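Long-range contacts in Non-reducing end beta-L-arabinofuranosidase (PDB 5MQO), which probably hydrolyses glycosidic bonds in complex plant pectin, perhaps as an aceric acidase of glycoside hydrolase family GH127: residues A[33-38]-A[393-399]; A[137-142]-A[219-223]; A[446-450]-A[682-687]; A[513-519]-A[571-577]. All coordinates share one frame; numbering follows the deposited sequence.

Contact 1 (A[33-38]-A[393-399]); sequences YAKMAN and WRMLEVT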
loop_
_atom_site.group_PDB
_atom_site.type_symbol
_atom_site.label_atom_id
_atom_site.label_comp_id
_atom_site.label_asym_id
_atom_site.label_seq_id
_atom_site.Cartn_x
_atom_site.Cartn_y
_atom_site.Cartn_z
ATOM N N TYR A 33 -14.692 -13.669 -12.832
ATOM C CA TYR A 33 -15.367 -13.291 -11.587
ATOM C C TYR A 33 -14.781 -12.002 -11.022
ATOM O O TYR A 33 -14.786 -11.771 -9.816
ATOM C CB TYR A 33 -15.244 -14.424 -10.564
ATOM C CG TYR A 33 -15.643 -15.772 -11.103
ATOM C CD1 TYR A 33 -14.714 -16.586 -11.774
ATOM C CD2 TYR A 33 -16.959 -16.241 -10.966
ATOM C CE1 TYR A 33 -15.087 -17.826 -12.291
ATOM C CE2 TYR A 33 -17.337 -17.484 -11.476
ATOM C CZ TYR A 33 -16.398 -18.260 -12.140
ATOM O OH TYR A 33 -16.775 -19.460 -12.631
ATOM N N ALA A 34 -14.267 -11.154 -11.892
ATOM C CA ALA A 34 -13.895 -9.823 -11.505
ATOM C C ALA A 34 -15.121 -8.968 -11.758
ATOM O O ALA A 34 -16.000 -9.366 -12.527
ATOM C CB ALA A 34 -12.736 -9.342 -12.350
ATOM N N LYS A 35 -15.173 -7.815 -11.105
ATOM C CA LYS A 35 -16.231 -6.827 -11.309
ATOM C C LYS A 35 -15.722 -5.502 -11.849
ATOM O O LYS A 35 -16.459 -4.773 -12.520
ATOM C CB LYS A 35 -16.974 -6.607 -9.994
ATOM C CG LYS A 35 -17.380 -7.931 -9.364
ATOM C CD LYS A 35 -18.706 -7.888 -8.623
ATOM C CE LYS A 35 -19.499 -9.160 -8.922
ATOM N NZ LYS A 35 -20.867 -9.029 -8.369
ATOM N N MET A 36 -14.477 -5.186 -11.515
ATOM C CA MET A 36 -13.770 -4.037 -12.041
ATOM C C MET A 36 -12.397 -4.440 -12.529
ATOM O O MET A 36 -11.866 -5.467 -12.119
ATOM C CB MET A 36 -13.538 -3.028 -10.948
ATOM C CG MET A 36 -14.769 -2.564 -10.226
ATOM S SD MET A 36 -14.163 -1.650 -8.814
ATOM C CE MET A 36 -15.679 -0.945 -8.179
ATOM N N ALA A 37 -11.829 -3.603 -13.384
ATOM C CA ALA A 37 -10.474 -3.769 -13.864
ATOM C C ALA A 37 -9.737 -2.419 -13.847
ATOM O O ALA A 37 -10.366 -1.363 -13.695
ATOM C CB ALA A 37 -10.508 -4.364 -15.249
ATOM N N ASN A 38 -8.404 -2.471 -13.922
ATOM C CA ASN A 38 -7.583 -1.253 -13.953
ATOM C C ASN A 38 -7.811 -0.428 -15.236
ATOM O O ASN A 38 -8.252 -0.932 -16.278
ATOM C CB ASN A 38 -6.070 -1.575 -13.875
ATOM C CG ASN A 38 -5.545 -1.823 -12.441
ATOM O OD1 ASN A 38 -6.170 -2.481 -11.614
ATOM N ND2 ASN A 38 -4.358 -1.322 -12.175
ATOM N N TRP A 393 -6.494 -4.131 -2.999
ATOM C CA TRP A 393 -6.763 -3.728 -4.344
ATOM C C TRP A 393 -7.409 -4.873 -5.117
ATOM O O TRP A 393 -8.356 -4.636 -5.819
ATOM C CB TRP A 393 -5.512 -3.227 -5.031
ATOM C CG TRP A 393 -5.809 -2.741 -6.400
ATOM C CD1 TRP A 393 -5.614 -3.422 -7.569
ATOM C CD2 TRP A 393 -6.405 -1.495 -6.753
ATOM N NE1 TRP A 393 -6.030 -2.661 -8.628
ATOM C CE2 TRP A 393 -6.513 -1.467 -8.153
ATOM C CE3 TRP A 393 -6.845 -0.388 -6.021
ATOM C CZ2 TRP A 393 -7.044 -0.389 -8.834
ATOM C CZ3 TRP A 393 -7.368 0.705 -6.707
ATOM C CH2 TRP A 393 -7.471 0.682 -8.100
ATOM N N ARG A 394 -6.914 -6.099 -4.962
ATOM C CA ARG A 394 -7.516 -7.271 -5.600
ATOM C C ARG A 394 -8.931 -7.507 -5.077
ATOM O O ARG A 394 -9.868 -7.758 -5.855
ATOM C CB ARG A 394 -6.686 -8.511 -5.362
ATOM C CG ARG A 394 -5.606 -8.777 -6.394
ATOM C CD ARG A 394 -4.517 -7.751 -6.348
ATOM N NE ARG A 394 -3.412 -8.097 -7.218
ATOM C CZ ARG A 394 -2.485 -7.232 -7.614
ATOM N NH1 ARG A 394 -2.486 -5.962 -7.206
ATOM N NH2 ARG A 394 -1.526 -7.653 -8.423
ATOM N N MET A 395 -9.099 -7.379 -3.766
ATOM C CA MET A 395 -10.435 -7.517 -3.177
ATOM C C MET A 395 -11.428 -6.464 -3.717
ATOM O O MET A 395 -12.588 -6.785 -3.990
ATOM C CB MET A 395 -10.364 -7.486 -1.653
ATOM C CG MET A 395 -9.567 -8.648 -1.066
ATOM S SD MET A 395 -10.309 -10.280 -1.230
ATOM C CE MET A 395 -11.692 -10.107 -0.114
ATOM N N LEU A 396 -10.966 -5.235 -3.897
ATOM C CA LEU A 396 -11.766 -4.237 -4.594
ATOM C C LEU A 396 -12.208 -4.735 -5.980
ATOM O O LEU A 396 -13.413 -4.723 -6.274
ATOM C CB LEU A 396 -11.016 -2.912 -4.741
ATOM C CG LEU A 396 -11.760 -1.756 -5.436
ATOM C CD1 LEU A 396 -12.975 -1.296 -4.625
ATOM C CD2 LEU A 396 -10.791 -0.604 -5.649
ATOM N N GLU A 397 -11.256 -5.180 -6.807
ATOM C CA GLU A 397 -11.567 -5.542 -8.217
ATOM C C GLU A 397 -12.521 -6.774 -8.310
ATOM O O GLU A 397 -13.423 -6.810 -9.115
ATOM C CB GLU A 397 -10.274 -5.722 -9.058
ATOM C CG GLU A 397 -9.369 -4.474 -9.080
ATOM C CD GLU A 397 -8.627 -4.202 -10.397
ATOM O OE1 GLU A 397 -7.955 -5.093 -11.003
ATOM O OE2 GLU A 397 -8.705 -3.036 -10.833
ATOM N N VAL A 398 -12.331 -7.741 -7.431
ATOM C CA VAL A 398 -13.203 -8.907 -7.319
ATOM C C VAL A 398 -14.613 -8.664 -6.756
ATOM O O VAL A 398 -15.492 -9.490 -6.982
ATOM C CB VAL A 398 -12.497 -9.944 -6.417
ATOM C CG1 VAL A 398 -13.448 -10.976 -5.856
ATOM C CG2 VAL A 398 -11.366 -10.616 -7.175
ATOM N N THR A 399 -14.813 -7.594 -5.981
ATOM C CA THR A 399 -16.094 -7.347 -5.271
ATOM C C THR A 399 -16.831 -6.039 -5.577
ATOM O O THR A 399 -18.038 -5.954 -5.371
ATOM C CB THR A 399 -15.919 -7.383 -3.734
ATOM O OG1 THR A 399 -15.052 -6.329 -3.301
ATOM C CG2 THR A 399 -15.363 -8.694 -3.300
#

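Contact 2 (A[137-142]-A[219-223]); sequences QRADGY and KATDF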
loop_
_atom_site.group_PDB
_atom_site.type_symbol
_atom_site.label_atom_id
_atom_site.label_comp_id
_atom_site.label_asym_id
_atom_site.label_seq_id
_atom_site.Cartn_x
_atom_site.Cartn_y
_atom_site.Cartn_z
ATOM N N GLN A 137 20.054 -15.152 -20.675
ATOM C CA GLN A 137 19.048 -16.204 -20.454
ATOM C C GLN A 137 19.363 -17.467 -21.259
ATOM O O GLN A 137 19.782 -17.360 -22.405
ATOM C CB GLN A 137 17.672 -15.666 -20.852
ATOM C CG GLN A 137 16.500 -16.519 -20.399
ATOM C CD GLN A 137 15.161 -15.888 -20.721
ATOM O OE1 GLN A 137 15.036 -15.147 -21.679
ATOM N NE2 GLN A 137 14.152 -16.184 -19.917
ATOM N N ARG A 138 19.138 -18.657 -20.701
ATOM C CA ARG A 138 19.237 -19.901 -21.511
ATOM C C ARG A 138 18.041 -20.100 -22.485
ATOM O O ARG A 138 17.142 -19.260 -22.579
ATOM C CB ARG A 138 19.403 -21.127 -20.610
ATOM C CG ARG A 138 20.595 -21.050 -19.680
ATOM C CD ARG A 138 20.972 -22.427 -19.148
ATOM N NE ARG A 138 19.865 -23.190 -18.524
ATOM C CZ ARG A 138 19.876 -23.736 -17.301
ATOM N NH1 ARG A 138 20.930 -23.644 -16.478
ATOM N NH2 ARG A 138 18.816 -24.413 -16.899
ATOM N N ALA A 139 18.046 -21.191 -23.238
ATOM C CA ALA A 139 16.894 -21.539 -24.080
ATOM C C ALA A 139 15.695 -21.945 -23.217
ATOM O O ALA A 139 14.557 -21.566 -23.514
ATOM C CB ALA A 139 17.257 -22.658 -25.052
ATOM N N ASP A 140 15.970 -22.713 -22.153
ATOM C CA ASP A 140 14.933 -23.218 -21.251
ATOM C C ASP A 140 14.354 -22.157 -20.285
ATOM O O ASP A 140 13.405 -22.453 -19.537
ATOM C CB ASP A 140 15.394 -24.499 -20.507
ATOM C CG ASP A 140 16.481 -24.253 -19.435
ATOM O OD1 ASP A 140 16.948 -23.111 -19.227
ATOM O OD2 ASP A 140 16.878 -25.245 -18.781
ATOM N N GLY A 141 14.915 -20.944 -20.298
ATOM C CA GLY A 141 14.354 -19.817 -19.558
ATOM C C GLY A 141 15.112 -19.409 -18.309
ATOM O O GLY A 141 14.891 -18.316 -17.801
ATOM N N TYR A 142 15.987 -20.280 -17.802
ATOM C CA TYR A 142 16.857 -19.959 -16.664
ATOM C C TYR A 142 17.614 -18.671 -16.902
ATOM O O TYR A 142 17.892 -18.324 -18.055
ATOM C CB TYR A 142 17.898 -21.055 -16.484
ATOM C CG TYR A 142 18.551 -21.107 -15.125
ATOM C CD1 TYR A 142 17.832 -21.564 -14.027
ATOM C CD2 TYR A 142 19.901 -20.759 -14.937
ATOM C CE1 TYR A 142 18.410 -21.661 -12.771
ATOM C CE2 TYR A 142 20.496 -20.848 -13.676
ATOM C CZ TYR A 142 19.739 -21.308 -12.596
ATOM O OH TYR A 142 20.259 -21.428 -11.327
ATOM N N LYS A 219 9.489 -17.120 -21.072
ATOM C CA LYS A 219 10.440 -18.216 -20.910
ATOM C C LYS A 219 10.751 -18.532 -19.449
ATOM O O LYS A 219 10.803 -19.702 -19.072
ATOM C CB LYS A 219 11.735 -17.914 -21.657
ATOM C CG LYS A 219 11.594 -17.935 -23.170
ATOM C CD LYS A 219 12.960 -17.731 -23.784
ATOM C CE LYS A 219 12.902 -17.781 -25.290
ATOM N NZ LYS A 219 14.270 -18.056 -25.807
ATOM N N ALA A 220 10.952 -17.495 -18.638
ATOM C CA ALA A 220 11.204 -17.663 -17.193
ATOM C C ALA A 220 10.048 -18.393 -16.520
ATOM O O ALA A 220 10.242 -19.285 -15.671
ATOM C CB ALA A 220 11.409 -16.316 -16.535
ATOM N N THR A 221 8.843 -17.999 -16.921
ATOM C CA THR A 221 7.619 -18.592 -16.422
ATOM C C THR A 221 7.553 -20.078 -16.764
ATOM O O THR A 221 7.214 -20.899 -15.893
ATOM C CB THR A 221 6.403 -17.835 -17.006
ATOM O OG1 THR A 221 6.513 -16.437 -16.698
ATOM C CG2 THR A 221 5.079 -18.391 -16.490
ATOM N N ASP A 222 7.868 -20.421 -18.019
ATOM C CA ASP A 222 7.880 -21.845 -18.465
ATOM C C ASP A 222 8.891 -22.665 -17.658
ATOM O O ASP A 222 8.641 -23.823 -17.290
ATOM C CB ASP A 222 8.153 -21.961 -19.967
ATOM C CG ASP A 222 6.976 -21.458 -20.827
ATOM O OD1 ASP A 222 5.803 -21.634 -20.443
ATOM O OD2 ASP A 222 7.208 -20.892 -21.917
ATOM N N PHE A 223 10.017 -22.031 -17.354
ATOM C CA PHE A 223 11.013 -22.650 -16.518
ATOM C C PHE A 223 10.487 -22.964 -15.100
ATOM O O PHE A 223 10.711 -24.056 -14.597
ATOM C CB PHE A 223 12.293 -21.814 -16.458
ATOM C CG PHE A 223 13.334 -22.446 -15.613
ATOM C CD1 PHE A 223 14.024 -23.554 -16.085
ATOM C CD2 PHE A 223 13.547 -22.017 -14.309
ATOM C CE1 PHE A 223 14.936 -24.207 -15.277
ATOM C CE2 PHE A 223 14.463 -22.658 -13.508
ATOM C CZ PHE A 223 15.162 -23.760 -13.990
#

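Contact 3 (A[446-450]-A[682-687]); sequences PKERT and WGNRGK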
loop_
_atom_site.group_PDB
_atom_site.type_symbol
_atom_site.label_atom_id
_atom_site.label_comp_id
_atom_site.label_asym_id
_atom_site.label_seq_id
_atom_site.Cartn_x
_atom_site.Cartn_y
_atom_site.Cartn_z
ATOM N N PRO A 446 17.566 0.339 11.383
ATOM C CA PRO A 446 17.682 1.754 11.742
ATOM C C PRO A 446 16.324 2.444 11.930
ATOM O O PRO A 446 15.307 2.021 11.354
ATOM C CB PRO A 446 18.459 2.356 10.562
ATOM C CG PRO A 446 18.212 1.424 9.419
ATOM C CD PRO A 446 18.100 0.062 10.030
ATOM N N LYS A 447 16.323 3.481 12.758
ATOM C CA LYS A 447 15.115 4.234 13.047
ATOM C C LYS A 447 15.190 5.663 12.531
ATOM O O LYS A 447 14.349 6.497 12.854
ATOM C CB LYS A 447 14.819 4.162 14.546
ATOM C CG LYS A 447 14.576 2.743 15.068
ATOM C CD LYS A 447 13.304 2.126 14.493
ATOM C CE LYS A 447 12.971 0.759 15.080
ATOM N NZ LYS A 447 13.678 -0.395 14.453
ATOM N N GLU A 448 16.183 5.923 11.694
ATOM C CA GLU A 448 16.194 7.067 10.810
ATOM C C GLU A 448 16.307 6.495 9.418
ATOM O O GLU A 448 16.961 5.468 9.231
ATOM C CB GLU A 448 17.388 7.934 11.123
ATOM C CG GLU A 448 17.308 8.550 12.513
ATOM C CD GLU A 448 18.411 9.572 12.766
ATOM O OE1 GLU A 448 19.152 9.414 13.772
ATOM O OE2 GLU A 448 18.539 10.530 11.952
ATOM N N ARG A 449 15.665 7.122 8.435
ATOM C CA ARG A 449 15.747 6.616 7.051
ATOM C C ARG A 449 17.178 6.669 6.559
ATOM O O ARG A 449 17.923 7.580 6.899
ATOM C CB ARG A 449 14.819 7.376 6.097
ATOM C CG ARG A 449 13.357 7.071 6.333
ATOM C CD ARG A 449 12.438 7.628 5.265
ATOM N NE ARG A 449 11.095 7.768 5.820
ATOM C CZ ARG A 449 10.690 8.758 6.621
ATOM N NH1 ARG A 449 11.512 9.754 6.960
ATOM N NH2 ARG A 449 9.449 8.749 7.102
ATOM N N THR A 450 17.555 5.676 5.772
ATOM C CA THR A 450 18.923 5.551 5.277
ATOM C C THR A 450 18.934 5.341 3.764
ATOM O O THR A 450 17.985 4.773 3.196
ATOM C CB THR A 450 19.692 4.418 6.004
ATOM O OG1 THR A 450 21.079 4.508 5.671
ATOM C CG2 THR A 450 19.192 3.035 5.632
ATOM N N TRP A 682 7.087 12.071 9.014
ATOM C CA TRP A 682 7.919 12.034 10.216
ATOM C C TRP A 682 9.370 11.725 9.847
ATOM O O TRP A 682 9.651 11.209 8.758
ATOM C CB TRP A 682 7.367 11.105 11.312
ATOM C CG TRP A 682 7.878 9.754 11.356
ATOM C CD1 TRP A 682 7.418 8.704 10.668
ATOM C CD2 TRP A 682 8.936 9.269 12.174
ATOM N NE1 TRP A 682 8.112 7.584 10.986
ATOM C CE2 TRP A 682 9.066 7.902 11.908
ATOM C CE3 TRP A 682 9.806 9.865 13.106
ATOM C CZ2 TRP A 682 10.026 7.084 12.551
ATOM C CZ3 TRP A 682 10.773 9.060 13.734
ATOM C CH2 TRP A 682 10.866 7.680 13.455
ATOM N N GLY A 683 10.272 12.112 10.750
ATOM C CA GLY A 683 11.683 11.813 10.632
ATOM C C GLY A 683 12.379 12.425 9.433
ATOM O O GLY A 683 13.286 11.818 8.914
ATOM N N ASN A 684 11.965 13.608 8.987
ATOM C CA ASN A 684 12.689 14.345 7.935
ATOM C C ASN A 684 13.419 15.579 8.510
ATOM O O ASN A 684 13.942 16.388 7.741
ATOM C CB ASN A 684 11.719 14.794 6.809
ATOM C CG ASN A 684 11.254 13.644 5.938
ATOM O OD1 ASN A 684 11.901 13.291 4.961
ATOM N ND2 ASN A 684 10.129 13.052 6.294
ATOM N N ARG A 685 13.444 15.738 9.837
ATOM C CA ARG A 685 14.015 16.928 10.477
ATOM C C ARG A 685 14.953 16.511 11.617
ATOM O O ARG A 685 14.983 17.097 12.694
ATOM C CB ARG A 685 12.886 17.817 10.971
ATOM C CG ARG A 685 11.972 18.333 9.866
ATOM C CD ARG A 685 10.763 19.088 10.427
ATOM N NE ARG A 685 9.896 18.205 11.208
ATOM C CZ ARG A 685 8.864 18.581 11.955
ATOM N NH1 ARG A 685 8.187 17.659 12.621
ATOM N NH2 ARG A 685 8.513 19.854 12.059
ATOM N N GLY A 686 15.723 15.470 11.368
ATOM C CA GLY A 686 16.741 15.029 12.307
ATOM C C GLY A 686 16.223 13.982 13.253
ATOM O O GLY A 686 15.067 13.612 13.190
ATOM N N LYS A 687 17.126 13.497 14.099
ATOM C CA LYS A 687 16.824 12.597 15.206
ATOM C C LYS A 687 15.983 13.292 16.245
ATOM O O LYS A 687 16.232 14.435 16.560
ATOM C CB LYS A 687 18.131 12.143 15.875
ATOM C CG LYS A 687 17.960 11.131 17.016
ATOM C CD LYS A 687 19.067 10.060 17.025
ATOM C CE LYS A 687 19.173 9.320 18.362
ATOM N NZ LYS A 687 19.954 10.115 19.362
#

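Contact 4 (A[513-519]-A[571-577]); sequences GNVRVTL and DVVELVM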
loop_
_atom_site.group_PDB
_atom_site.type_symbol
_atom_site.label_atom_id
_atom_site.label_comp_id
_atom_site.label_asym_id
_atom_site.label_seq_id
_atom_site.Cartn_x
_atom_site.Cartn_y
_atom_site.Cartn_z
ATOM N N GLY A 513 -10.817 18.712 0.815
ATOM C CA GLY A 513 -11.755 17.676 0.385
ATOM C C GLY A 513 -12.646 18.087 -0.772
ATOM O O GLY A 513 -13.777 17.599 -0.849
ATOM N N ASN A 514 -12.150 18.955 -1.664
ATOM C CA ASN A 514 -12.927 19.427 -2.812
ATOM C C ASN A 514 -12.390 18.848 -4.081
ATOM O O ASN A 514 -11.250 19.134 -4.445
ATOM C CB ASN A 514 -12.866 20.948 -2.934
ATOM C CG ASN A 514 -13.339 21.643 -1.684
ATOM O OD1 ASN A 514 -14.434 21.367 -1.180
ATOM N ND2 ASN A 514 -12.499 22.521 -1.142
ATOM N N VAL A 515 -13.214 18.064 -4.779
ATOM C CA VAL A 515 -12.808 17.456 -6.056
ATOM C C VAL A 515 -13.686 17.920 -7.217
ATOM O O VAL A 515 -14.892 18.035 -7.100
ATOM C CB VAL A 515 -12.788 15.914 -5.968
ATOM C CG1 VAL A 515 -12.201 15.278 -7.228
ATOM C CG2 VAL A 515 -11.976 15.488 -4.756
ATOM N N ARG A 516 -13.044 18.208 -8.334
ATOM C CA ARG A 516 -13.741 18.557 -9.529
ATOM C C ARG A 516 -13.259 17.646 -10.625
ATOM O O ARG A 516 -12.044 17.580 -10.884
ATOM C CB ARG A 516 -13.460 20.006 -9.911
ATOM C CG ARG A 516 -14.140 20.456 -11.199
ATOM C CD ARG A 516 -13.747 21.875 -11.517
ATOM N NE ARG A 516 -14.220 22.793 -10.495
ATOM C CZ ARG A 516 -13.981 24.101 -10.485
ATOM N NH1 ARG A 516 -13.277 24.684 -11.455
ATOM N NH2 ARG A 516 -14.468 24.829 -9.492
ATOM N N VAL A 517 -14.226 16.974 -11.260
ATOM C CA VAL A 517 -13.998 16.152 -12.435
ATOM C C VAL A 517 -14.605 16.887 -13.630
ATOM O O VAL A 517 -15.793 17.224 -13.649
ATOM C CB VAL A 517 -14.566 14.721 -12.254
ATOM C CG1 VAL A 517 -14.370 13.871 -13.509
ATOM C CG2 VAL A 517 -13.855 14.059 -11.081
ATOM N N THR A 518 -13.758 17.159 -14.609
ATOM C CA THR A 518 -14.154 17.870 -15.802
ATOM C C THR A 518 -13.985 16.904 -16.959
ATOM O O THR A 518 -12.919 16.319 -17.087
ATOM C CB THR A 518 -13.257 19.099 -16.020
ATOM O OG1 THR A 518 -13.191 19.876 -14.805
ATOM C CG2 THR A 518 -13.777 19.936 -17.170
ATOM N N LEU A 519 -15.024 16.760 -17.789
ATOM C CA LEU A 519 -14.997 15.894 -18.979
ATOM C C LEU A 519 -14.545 16.585 -20.250
ATOM O O LEU A 519 -15.328 17.330 -20.817
ATOM C CB LEU A 519 -16.394 15.368 -19.235
ATOM C CG LEU A 519 -16.831 14.381 -18.169
ATOM C CD1 LEU A 519 -18.339 14.346 -18.144
ATOM C CD2 LEU A 519 -16.246 12.988 -18.429
ATOM N N ASP A 571 -18.756 18.870 -19.387
ATOM C CA ASP A 571 -19.489 18.665 -18.111
ATOM C C ASP A 571 -18.499 18.687 -16.927
ATOM O O ASP A 571 -17.282 18.418 -17.071
ATOM C CB ASP A 571 -20.360 17.372 -18.093
ATOM C CG ASP A 571 -21.679 17.493 -18.913
ATOM O OD1 ASP A 571 -22.236 18.594 -19.054
ATOM O OD2 ASP A 571 -22.179 16.464 -19.420
ATOM N N VAL A 572 -19.040 19.045 -15.766
ATOM C CA VAL A 572 -18.259 19.231 -14.548
ATOM C C VAL A 572 -19.002 18.602 -13.384
ATOM O O VAL A 572 -20.114 19.008 -13.080
ATOM C CB VAL A 572 -18.045 20.737 -14.295
ATOM C CG1 VAL A 572 -17.668 21.039 -12.849
ATOM C CG2 VAL A 572 -16.988 21.280 -15.244
ATOM N N VAL A 573 -18.390 17.611 -12.744
ATOM C CA VAL A 573 -18.860 17.109 -11.456
ATOM C C VAL A 573 -17.932 17.616 -10.350
ATOM O O VAL A 573 -16.713 17.731 -10.544
ATOM C CB VAL A 573 -18.869 15.571 -11.400
ATOM C CG1 VAL A 573 -19.675 15.090 -10.196
ATOM C CG2 VAL A 573 -19.439 14.985 -12.673
ATOM N N GLU A 574 -18.516 17.895 -9.189
ATOM C CA GLU A 574 -17.784 18.467 -8.073
ATOM C C GLU A 574 -18.213 17.839 -6.737
ATOM O O GLU A 574 -19.314 18.076 -6.237
ATOM C CB GLU A 574 -17.947 19.988 -8.050
ATOM C CG GLU A 574 -16.850 20.708 -7.279
ATOM C CD GLU A 574 -16.921 22.217 -7.429
ATOM O OE1 GLU A 574 -16.534 22.729 -8.509
ATOM O OE2 GLU A 574 -17.376 22.874 -6.463
ATOM N N LEU A 575 -17.324 17.021 -6.178
ATOM C CA LEU A 575 -17.515 16.401 -4.877
ATOM C C LEU A 575 -16.988 17.358 -3.849
ATOM O O LEU A 575 -15.855 17.815 -3.985
ATOM C CB LEU A 575 -16.715 15.115 -4.827
ATOM C CG LEU A 575 -16.785 14.301 -3.539
ATOM C CD1 LEU A 575 -18.201 13.829 -3.237
ATOM C CD2 LEU A 575 -15.839 13.117 -3.628
ATOM N N VAL A 576 -17.809 17.692 -2.853
ATOM C CA VAL A 576 -17.329 18.419 -1.667
ATOM C C VAL A 576 -17.441 17.506 -0.458
ATOM O O VAL A 576 -18.538 17.213 -0.023
ATOM C CB VAL A 576 -18.134 19.715 -1.391
ATOM C CG1 VAL A 576 -17.578 20.471 -0.178
ATOM C CG2 VAL A 576 -18.138 20.614 -2.611
ATOM N N MET A 577 -16.303 17.045 0.052
ATOM C CA MET A 577 -16.235 16.218 1.279
ATOM C C MET A 577 -15.858 17.128 2.418
ATOM O O MET A 577 -14.920 17.887 2.286
ATOM C CB MET A 577 -15.167 15.108 1.158
ATOM C CG MET A 577 -15.494 14.008 0.142
ATOM S SD MET A 577 -14.106 12.981 -0.455
ATOM C CE MET A 577 -13.269 14.124 -1.535
#

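Contact 1 (A[33-38]-A[393-399])
Glu397 reaches past Met36 O to Asn38. Its CB sits 3.5 Å from Met36 O, and CG and CD stay near the same oxygen at somewhat greater distance. With CG anti to the carbonyl carbon (chi1 -58°) and a bend at chi2, the carboxylate turns toward Asn38, whose amide plane stands almost perpendicular to it. Glu397 OE2 comes to 2.7 Å from Asn38 OD1, and OE1 to 3.2 Å from the same atom. As modelled all are acceptors with no bond between them, and the approach is doubtful as an attraction. Asn38 OD1 lies in the indole plane of Trp393 and takes the N-H of NE1 (3.0 Å) on a lone pair in its own amide plane. Lys35 N (2.8 Å) and Met36 N (3.1 Å) both bond Glu397 O: consecutive N-H groups thus hold a carbonyl in the last turn of helix 382-399, joining the N-terminal segment to a catalytic-domain helix. Met36 SD lies 4.1 Å from Leu396 CG. Strand 37-38 edges a mixed sheet beside strand 474-477, where Thr475 meets Met36, Trp393 and Glu397, while Leu396 reaches Ala405 of helix 402-416.

Contact 2 (A[137-142]-A[219-223])
Tyr142 and Phe223 both turn CG away from the backbone N, trans about chi1 (-161° and -179°); these torsions send both side chains the same way, side by side, with the rings turned edge to face. The offset pair has planes at 73° and centroids 5.3 Å apart, the edge of Tyr142 leading with CD1, 3.5 Å from Phe223 CZ. Along the edge of the phenylalanine ring comes Asp140 O, 3.3 Å from Phe223 CB. With an alanine here, the Tyr142 edge is likely to lose the ring face it meets, opening a gap between loop and helix. The loop is braced from within: Arg138 NE and NH2 hold the Asp140 carboxylate side-on, one nitrogen to each oxygen, and Tyr142 CB covers a face of the guanidinium. Gly141 CA makes a CA-H...O contact with Lys219 O (3.6 Å), and a CB there would clash with that oxygen. Gln137 NE2 packs on Lys219 CB at 3.4 Å, bonding Gly141 O and also Ala216 O. Joining the loop after helix 120-136 to helix 212-230, whose Phe223 also touches Leu194 of helix 192-208, this is loop-to-helix packing consistent with the (alpha/alpha)6 barrel of GH127 catalytic domains.

Contact 3 (A[446-450]-A[682-687])
Arg449 and Trp682 supply the hydrogen bonds of this contact. The arginine chain is extended from CG to NE and presents its guanidinium end-on: NH1 and NH2 each donate to Trp682 O, both at 3.0 Å, with the oxygen lying in the guanidinium plane. Ser418 O takes a further bond from NH2, which helps fix the rotation of the buried group. Between the two segments the ring interaction is weak, since Arg449 CZ stands 5.4 Å from the centroid of the five-membered ring of Trp682, at most a slight cation-pi attraction. These groups join a loop of the catalytic domain to the connection between strands 670-678 and 690-697 in the beta-sheet C-terminal domain, where Tyr679 stacks on the indole. Van der Waals contacts complete the junction. Trp682 CH2 comes to 3.7 Å from Lys447 O. Glu448 and Lys687 cross at about a right angle, OE1 of the glutamate lying 3.3 Å from CD of the lysine. Their charges are opposite, yet Glu448 OE1 and Lys687 NZ remain 5.7 Å apart, too far for a salt bridge.

Contact 4 (A[513-519]-A[571-577])
Val515 with Leu575 and Val517 with Val573 form the hydrogen-bonded pairs of antiparallel strands 514-519 and 572-577, whose axes approach to 4.6 Å with 167° between their N-to-C directions, the bond from Leu575 N to Val515 O being weak and those from Met577 N to Gly513 O and Leu519 N to Asp571 O extending the ladder at its two ends. Asn514, Arg516 and Thr518 face Val576, Glu574 and Val572 in non-hydrogen-bonded pairs. Among them Arg516 and Glu574 lie side by side and form a salt bridge: Arg516 NE and NH2 both reach Glu574 OE1 at 3.1 Å, from the same face of the carboxylate and somewhat out of its plane. The glutamate chain is extended, and a bend at chi3 of Arg516 (-64°) swings the guanidinium round to meet it. A leucine in place of this glutamate is likely to leave the guanidinium without its salt-bridge partner on this strand and freer to turn. Beside the bridge, Arg516 CG packs on Val572 CG1 at 3.9 Å. On the opposite face Val515, Val517, Val573 and Leu575 are buried, with Val515 CG2 3.7 Å from Met577 CE; Val517 and Val573 also meet Phe533 of strand 529-535, a strand of another sheet. One face thus carries the ion pair and polar groups together with Val572 and Val576, whereas the other, lined by apolar side chains, joins two sheets in a sandwich-like packing.

How the contacts relate
From the N terminus, the 33-38 segment opens contact 1, which closes at helix 382-399 after a largely helical excursion, tying the N-terminal segment, at the edge of a beta sheet, to a helix of the catalytic domain. Contact 2 is nested inside that loop and joins two neighbouring parts of the helical catalytic domain. Contact 3 opens later, at 446-450, and closes at 682-687, tying a catalytic-domain loop to the C-terminal domain. Nested within this second, strand-rich loop is contact 4, internal to the middle domain. The two nested pairs follow in series, and no contacts cross. None touch: contacts 2 and 4 have centres about 49 Å apart, and contacts 1 and 3 lie on opposite sides of the chain's centre.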